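Local structure of putative alpha/beta hydrolase (Desulfitobacterium hafniense, 4RPC) at residues L97-M105 with L116-E124; P153-A161 with G210-Q218. The protein is a putative hydrolase of the alpha/beta hydrolase family whose substrate is not known, and probably works through a serine nucleophile. All coordinates share one frame; numbering follows the deposited sequence.

Contact 1. Residues L97-M105 with L116-E124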
# COMPACT_ATOMS: atom_id res chain seq x y z
N LEU A 97 1.40 3.67 -1.62
CA LEU A 97 1.47 4.46 -0.40
C LEU A 97 1.21 3.62 0.85
O LEU A 97 1.78 3.89 1.90
CB LEU A 97 0.42 5.52 -0.43
CG LEU A 97 0.30 6.42 0.79
CD1 LEU A 97 1.62 7.07 1.14
CD2 LEU A 97 -0.79 7.46 0.48
N GLY A 98 0.34 2.63 0.73
CA GLY A 98 -0.01 1.84 1.85
C GLY A 98 1.20 1.07 2.36
O GLY A 98 1.24 0.74 3.53
N ALA A 99 2.20 0.81 1.50
CA ALA A 99 3.41 0.12 1.95
C ALA A 99 4.26 1.06 2.80
O ALA A 99 5.00 0.63 3.66
CB ALA A 99 4.23 -0.35 0.76
N SER A 100 4.19 2.36 2.51
CA SER A 100 4.95 3.34 3.28
C SER A 100 4.31 3.48 4.63
O SER A 100 5.01 3.56 5.61
CB SER A 100 4.98 4.72 2.61
OG SER A 100 5.62 4.61 1.40
N VAL A 101 3.00 3.49 4.69
CA VAL A 101 2.29 3.50 5.98
C VAL A 101 2.63 2.21 6.81
O VAL A 101 2.85 2.27 8.03
CB VAL A 101 0.80 3.62 5.79
CG1 VAL A 101 0.06 3.52 7.13
CG2 VAL A 101 0.45 4.92 5.09
N ALA A 102 2.70 1.07 6.15
CA ALA A 102 3.04 -0.19 6.84
C ALA A 102 4.44 -0.09 7.46
O ALA A 102 4.62 -0.40 8.61
CB ALA A 102 3.00 -1.34 5.87
N VAL A 103 5.43 0.38 6.69
CA VAL A 103 6.79 0.47 7.16
C VAL A 103 6.84 1.41 8.33
O VAL A 103 7.42 1.12 9.36
CB VAL A 103 7.74 0.92 6.05
CG1 VAL A 103 9.15 1.18 6.58
CG2 VAL A 103 7.82 -0.14 4.98
N GLU A 104 6.20 2.55 8.18
CA GLU A 104 6.17 3.53 9.28
C GLU A 104 5.56 2.96 10.54
O GLU A 104 5.98 3.30 11.68
CB GLU A 104 5.39 4.76 8.85
CG GLU A 104 5.26 5.85 9.87
CD GLU A 104 6.54 6.55 10.15
OE1 GLU A 104 7.49 6.47 9.33
OE2 GLU A 104 6.60 7.17 11.22
N MSE A 105 4.53 2.15 10.39
CA MSE A 105 3.99 1.47 11.57
C MSE A 105 4.99 0.53 12.21
O MSE A 105 5.05 0.44 13.42
CB MSE A 105 2.70 0.75 11.22
CG MSE A 105 1.64 1.87 11.24
SE MSE A 105 0.01 0.98 10.71
CE MSE A 105 -0.30 0.40 12.59
N LEU A 116 5.93 -7.68 7.29
CA LEU A 116 5.52 -6.61 6.40
C LEU A 116 5.50 -7.23 5.04
O LEU A 116 6.47 -7.90 4.69
CB LEU A 116 6.49 -5.46 6.41
CG LEU A 116 6.52 -4.58 7.62
CD1 LEU A 116 7.65 -3.61 7.46
CD2 LEU A 116 5.22 -3.86 7.78
N LEU A 117 4.39 -7.05 4.30
CA LEU A 117 4.36 -7.41 2.89
C LEU A 117 4.20 -6.15 2.11
O LEU A 117 3.13 -5.48 2.19
CB LEU A 117 3.18 -8.31 2.58
CG LEU A 117 3.30 -9.79 2.92
CD1 LEU A 117 3.33 -9.99 4.41
CD2 LEU A 117 2.20 -10.61 2.25
N LEU A 118 5.20 -5.82 1.33
CA LEU A 118 5.24 -4.53 0.72
C LEU A 118 5.16 -4.67 -0.75
O LEU A 118 6.04 -5.27 -1.36
CB LEU A 118 6.53 -3.81 1.14
CG LEU A 118 6.77 -3.75 2.62
CD1 LEU A 118 8.15 -3.17 2.95
CD2 LEU A 118 5.67 -2.92 3.31
N ASP A 119 4.08 -4.14 -1.33
CA ASP A 119 3.81 -4.30 -2.75
C ASP A 119 3.91 -2.92 -3.38
O ASP A 119 3.09 -2.07 -3.06
CB ASP A 119 2.39 -4.94 -2.90
CG ASP A 119 2.06 -5.51 -4.33
OD1 ASP A 119 2.81 -5.28 -5.33
OD2 ASP A 119 0.98 -6.21 -4.46
N GLY A 120 4.90 -2.68 -4.26
CA GLY A 120 5.03 -1.41 -4.98
C GLY A 120 5.26 -0.16 -4.15
O GLY A 120 4.79 0.94 -4.48
N GLY A 121 6.06 -0.33 -3.12
CA GLY A 121 6.46 0.75 -2.26
C GLY A 121 7.50 1.60 -2.93
O GLY A 121 8.29 1.10 -3.75
N GLN A 122 7.46 2.88 -2.59
CA GLN A 122 8.31 3.91 -3.16
C GLN A 122 8.70 4.73 -1.94
O GLN A 122 7.84 5.17 -1.23
CB GLN A 122 7.52 4.73 -4.25
CG GLN A 122 6.32 5.64 -3.80
CD GLN A 122 4.86 4.99 -3.66
OE1 GLN A 122 4.02 5.46 -2.83
NE2 GLN A 122 4.56 3.91 -4.46
N TYR A 123 10.00 4.85 -1.62
CA TYR A 123 10.40 5.42 -0.31
C TYR A 123 11.50 6.47 -0.39
O TYR A 123 12.12 6.82 0.63
CB TYR A 123 10.86 4.33 0.65
CG TYR A 123 10.02 3.08 0.64
CD1 TYR A 123 8.89 2.94 1.50
CD2 TYR A 123 10.34 2.03 -0.20
CE1 TYR A 123 8.12 1.78 1.50
CE2 TYR A 123 9.54 0.89 -0.22
CZ TYR A 123 8.44 0.78 0.64
OH TYR A 123 7.71 -0.38 0.59
N GLU A 124 11.69 7.03 -1.56
CA GLU A 124 12.83 7.91 -1.82
C GLU A 124 12.77 9.25 -1.03
O GLU A 124 13.71 9.63 -0.30
CB GLU A 124 12.89 8.18 -3.32
CG GLU A 124 14.02 9.09 -3.75
CD GLU A 124 15.37 8.43 -3.59
OE1 GLU A 124 15.74 7.57 -4.44
OE2 GLU A 124 16.05 8.75 -2.60
O HOH W 1 5.24 3.34 -0.67
O HOH W 2 6.10 6.78 0.19
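L118 and Y123 reach helix 97-105 through similar first torsions: each carries CG beside its backbone N and anti to its carbonyl carbon (chi1 -52° and -42°). L118 thereby sends its two methyls into the helix, CD1 against V103 CG2 at 3.7 Å and CD2 against A99 O at 3.6 Å, with the CB atoms of A99 and A102 beside CD2. The V103 and L118 side chains cross at about a right angle. L116 repeats the approach one turn further along the helix, its CD2 meeting A102 CB at 3.9 Å. This is the helix-to-strand half of the beta-alpha-beta unit 88-95, 97-108, 112-119, the right-handed crossover of the alpha/beta hydrolase fold; the short axes run nearly antiparallel at 155° and approach to 7.5 Å, a closeness that the alanines facing the strand permit. The helix follows the probable nucleophile elbow, to which G98 belongs. Beyond the strand the chain passes across the first turn of the helix, and the Y123 ring points its edge at A99 O, which lies in the ring plane. Y123 OH ends 3.5 Å from A99 CB and occupies the space that a CB on G121 would need; V103 CG2 comes to CE1 obliquely at 4.0 Å. Two waters join S100 OG to the Q122 backbone: one accepts from Q122 N at 3.0 Å, the other donates to Q122 O at 2.8 Å. The bent Q122 side chain carries NE2 to a hydrogen bond with S96 OG, the probable nucleophile.

Contact 2. Residues P153-A161 with G210-Q218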
# COMPACT_ATOMS: atom_id res chain seq x y z
N PRO A 153 6.78 8.61 -19.52
CA PRO A 153 7.25 7.25 -19.35
C PRO A 153 6.68 6.62 -18.08
O PRO A 153 7.15 5.58 -17.65
CB PRO A 153 8.75 7.45 -19.21
CG PRO A 153 8.86 8.74 -18.45
CD PRO A 153 7.68 9.58 -18.87
N VAL A 154 5.69 7.26 -17.45
CA VAL A 154 5.09 6.67 -16.28
C VAL A 154 4.47 5.33 -16.69
O VAL A 154 4.60 4.37 -15.99
CB VAL A 154 4.02 7.59 -15.68
CG1 VAL A 154 3.19 6.85 -14.64
CG2 VAL A 154 4.66 8.84 -15.04
N LYS A 155 3.77 5.28 -17.80
CA LYS A 155 3.03 4.09 -18.13
C LYS A 155 3.98 2.90 -18.20
O LYS A 155 3.70 1.85 -17.63
CB LYS A 155 2.35 4.28 -19.48
CG LYS A 155 1.46 3.14 -19.92
CD LYS A 155 0.77 3.48 -21.22
CE LYS A 155 1.70 3.22 -22.37
NZ LYS A 155 1.02 3.65 -23.59
N GLU A 156 5.13 3.11 -18.85
CA GLU A 156 6.12 2.04 -19.11
C GLU A 156 6.85 1.71 -17.84
O GLU A 156 7.07 0.55 -17.57
CB GLU A 156 7.18 2.44 -20.17
CG GLU A 156 6.61 2.70 -21.55
CD GLU A 156 5.88 4.04 -21.63
OE1 GLU A 156 5.82 4.79 -20.61
OE2 GLU A 156 5.32 4.31 -22.71
N ASN A 157 7.21 2.73 -17.06
CA ASN A 157 7.88 2.48 -15.80
C ASN A 157 7.07 1.62 -14.81
O ASN A 157 7.64 0.73 -14.13
CB ASN A 157 8.29 3.79 -15.15
CG ASN A 157 9.32 4.54 -15.97
OD1 ASN A 157 10.06 3.95 -16.78
ND2 ASN A 157 9.33 5.84 -15.82
N MSE A 158 5.76 1.87 -14.75
CA MSE A 158 4.89 1.08 -13.89
C MSE A 158 4.59 -0.29 -14.49
O MSE A 158 3.98 -1.12 -13.82
CB MSE A 158 3.61 1.84 -13.63
CG MSE A 158 3.84 3.14 -12.87
SE MSE A 158 2.06 3.94 -12.52
CE MSE A 158 1.75 3.07 -10.81
N GLY A 159 4.98 -0.57 -15.74
CA GLY A 159 4.95 -1.97 -16.26
C GLY A 159 3.78 -2.23 -17.18
O GLY A 159 3.34 -3.38 -17.36
N PHE A 160 3.34 -1.16 -17.84
CA PHE A 160 2.16 -1.22 -18.69
C PHE A 160 2.41 -0.78 -20.11
O PHE A 160 1.55 -0.16 -20.75
CB PHE A 160 1.05 -0.38 -18.06
CG PHE A 160 0.63 -0.86 -16.71
CD1 PHE A 160 0.02 -2.11 -16.57
CD2 PHE A 160 0.82 -0.06 -15.57
CE1 PHE A 160 -0.38 -2.57 -15.31
CE2 PHE A 160 0.44 -0.52 -14.33
CZ PHE A 160 -0.16 -1.78 -14.19
N ALA A 161 3.61 -1.07 -20.62
CA ALA A 161 3.92 -0.87 -22.06
C ALA A 161 2.93 -1.61 -22.99
O ALA A 161 2.75 -1.20 -24.12
CB ALA A 161 5.33 -1.31 -22.37
N GLY A 210 6.31 -6.88 -9.30
CA GLY A 210 5.87 -7.24 -10.63
C GLY A 210 7.05 -7.18 -11.58
O GLY A 210 7.74 -6.16 -11.66
N GLY A 211 7.26 -8.26 -12.33
CA GLY A 211 8.36 -8.32 -13.28
C GLY A 211 8.39 -7.28 -14.38
O GLY A 211 9.40 -7.05 -14.97
N ASN A 212 7.26 -6.69 -14.71
CA ASN A 212 7.27 -5.61 -15.71
C ASN A 212 7.59 -4.24 -15.16
O ASN A 212 7.81 -3.31 -15.94
CB ASN A 212 5.93 -5.55 -16.44
CG ASN A 212 5.72 -6.73 -17.34
OD1 ASN A 212 6.66 -7.50 -17.60
ND2 ASN A 212 4.50 -6.88 -17.85
N GLU A 213 7.56 -4.10 -13.83
CA GLU A 213 7.99 -2.84 -13.19
C GLU A 213 9.47 -2.66 -13.43
O GLU A 213 10.31 -3.34 -12.85
CB GLU A 213 7.71 -2.80 -11.69
CG GLU A 213 6.23 -2.85 -11.33
CD GLU A 213 5.97 -2.69 -9.83
OE1 GLU A 213 6.02 -3.71 -9.07
OE2 GLU A 213 5.71 -1.52 -9.41
N ILE A 214 9.77 -1.70 -14.28
CA ILE A 214 11.15 -1.42 -14.68
C ILE A 214 12.09 -1.19 -13.50
O ILE A 214 13.21 -1.63 -13.52
CB ILE A 214 11.15 -0.27 -15.71
CG1 ILE A 214 10.37 -0.75 -16.95
CG2 ILE A 214 12.57 0.22 -16.02
CD1 ILE A 214 10.44 0.15 -18.17
N TYR A 215 11.62 -0.57 -12.43
CA TYR A 215 12.49 -0.32 -11.28
C TYR A 215 11.94 -1.00 -10.06
O TYR A 215 12.18 -0.54 -8.94
CB TYR A 215 12.64 1.20 -11.06
CG TYR A 215 13.09 1.91 -12.31
CD1 TYR A 215 14.35 1.66 -12.87
CD2 TYR A 215 12.23 2.80 -12.98
CE1 TYR A 215 14.77 2.30 -14.04
CE2 TYR A 215 12.63 3.44 -14.14
CZ TYR A 215 13.90 3.20 -14.67
OH TYR A 215 14.30 3.81 -15.85
N GLY A 216 11.24 -2.12 -10.26
CA GLY A 216 10.61 -2.84 -9.16
C GLY A 216 11.53 -3.12 -7.98
O GLY A 216 11.08 -3.11 -6.84
N ALA A 217 12.82 -3.31 -8.23
CA ALA A 217 13.78 -3.64 -7.15
C ALA A 217 14.56 -2.45 -6.52
O ALA A 217 15.39 -2.64 -5.62
CB ALA A 217 14.75 -4.70 -7.67
N GLN A 218 14.28 -1.23 -6.96
CA GLN A 218 15.09 -0.06 -6.56
C GLN A 218 15.26 0.07 -5.06
O GLN A 218 16.31 0.44 -4.59
CB GLN A 218 14.40 1.20 -7.09
CG GLN A 218 15.06 2.56 -6.78
CD GLN A 218 14.22 3.72 -7.33
OE1 GLN A 218 13.28 3.49 -8.10
NE2 GLN A 218 14.54 4.94 -6.94
O HOH W 3 1.65 -5.69 -17.25
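I214 lays its CD1 over the backbone of E156, 3.4 Å from E156 O, with CG1 following alongside. The surface it covers is the last turn of the helix that begins at V154, closed by a Schellman motif: G159 takes positive phi, F160 N bonds back to K155 O and G159 N to E156 O. The partner is the loop after strand 204-210, which in the alpha/beta hydrolase fold commonly bears the acid of the catalytic triad. N157 O accepts the one clear direct hydrogen bond, from I214 N at 3.2 Å; the bond is bent (140° at the hydrogen), the donor tilted 25° from the carbonyl plane. G159 packs tightly against the loop, its CA 3.2 Å from N212 O in a CH...O contact, where a side chain would run into the N212 backbone. E213, probably the acid, rests CG 3.8 Å from M158 O while its extended chain carries OE2 to H241 ND1; OE1 takes G210 N on its anti lone pair. With an alanine here, H241 ND1 and G210 N would probably lose these acceptors, and the imidazole would be freer to turn. A water links G159 O to N212 ND2 at one edge of the contact. At another, N157 OD1 meets Y215 CE2 obliquely at 3.7 Å, the amide and ring planes 55° apart, while I214 CG2 sits over the centre of that ring, 3.5 Å above its plane.

Contact 1 lies in the core and contact 2 at the surface, their centres about 17 Å apart, yet both adjoin the same probable Ser-His-Glu triad. Contact 1 lies at the nucleophile end, next to S96, and contact 2 contains the probable acid, E213. The histidine, H241, is also met from the other segment of contact 2: M158 shares a backbone hydrogen bond with it and touches it with its side chain. The loops of the two contacts meet directly, E124 OE1 packing 3.8 Å from Q218 NE2. The E156 side chain lies about 5 Å from a bound Tris molecule, probably from the crystallisation liquor, which may mark a pocket near contact 2.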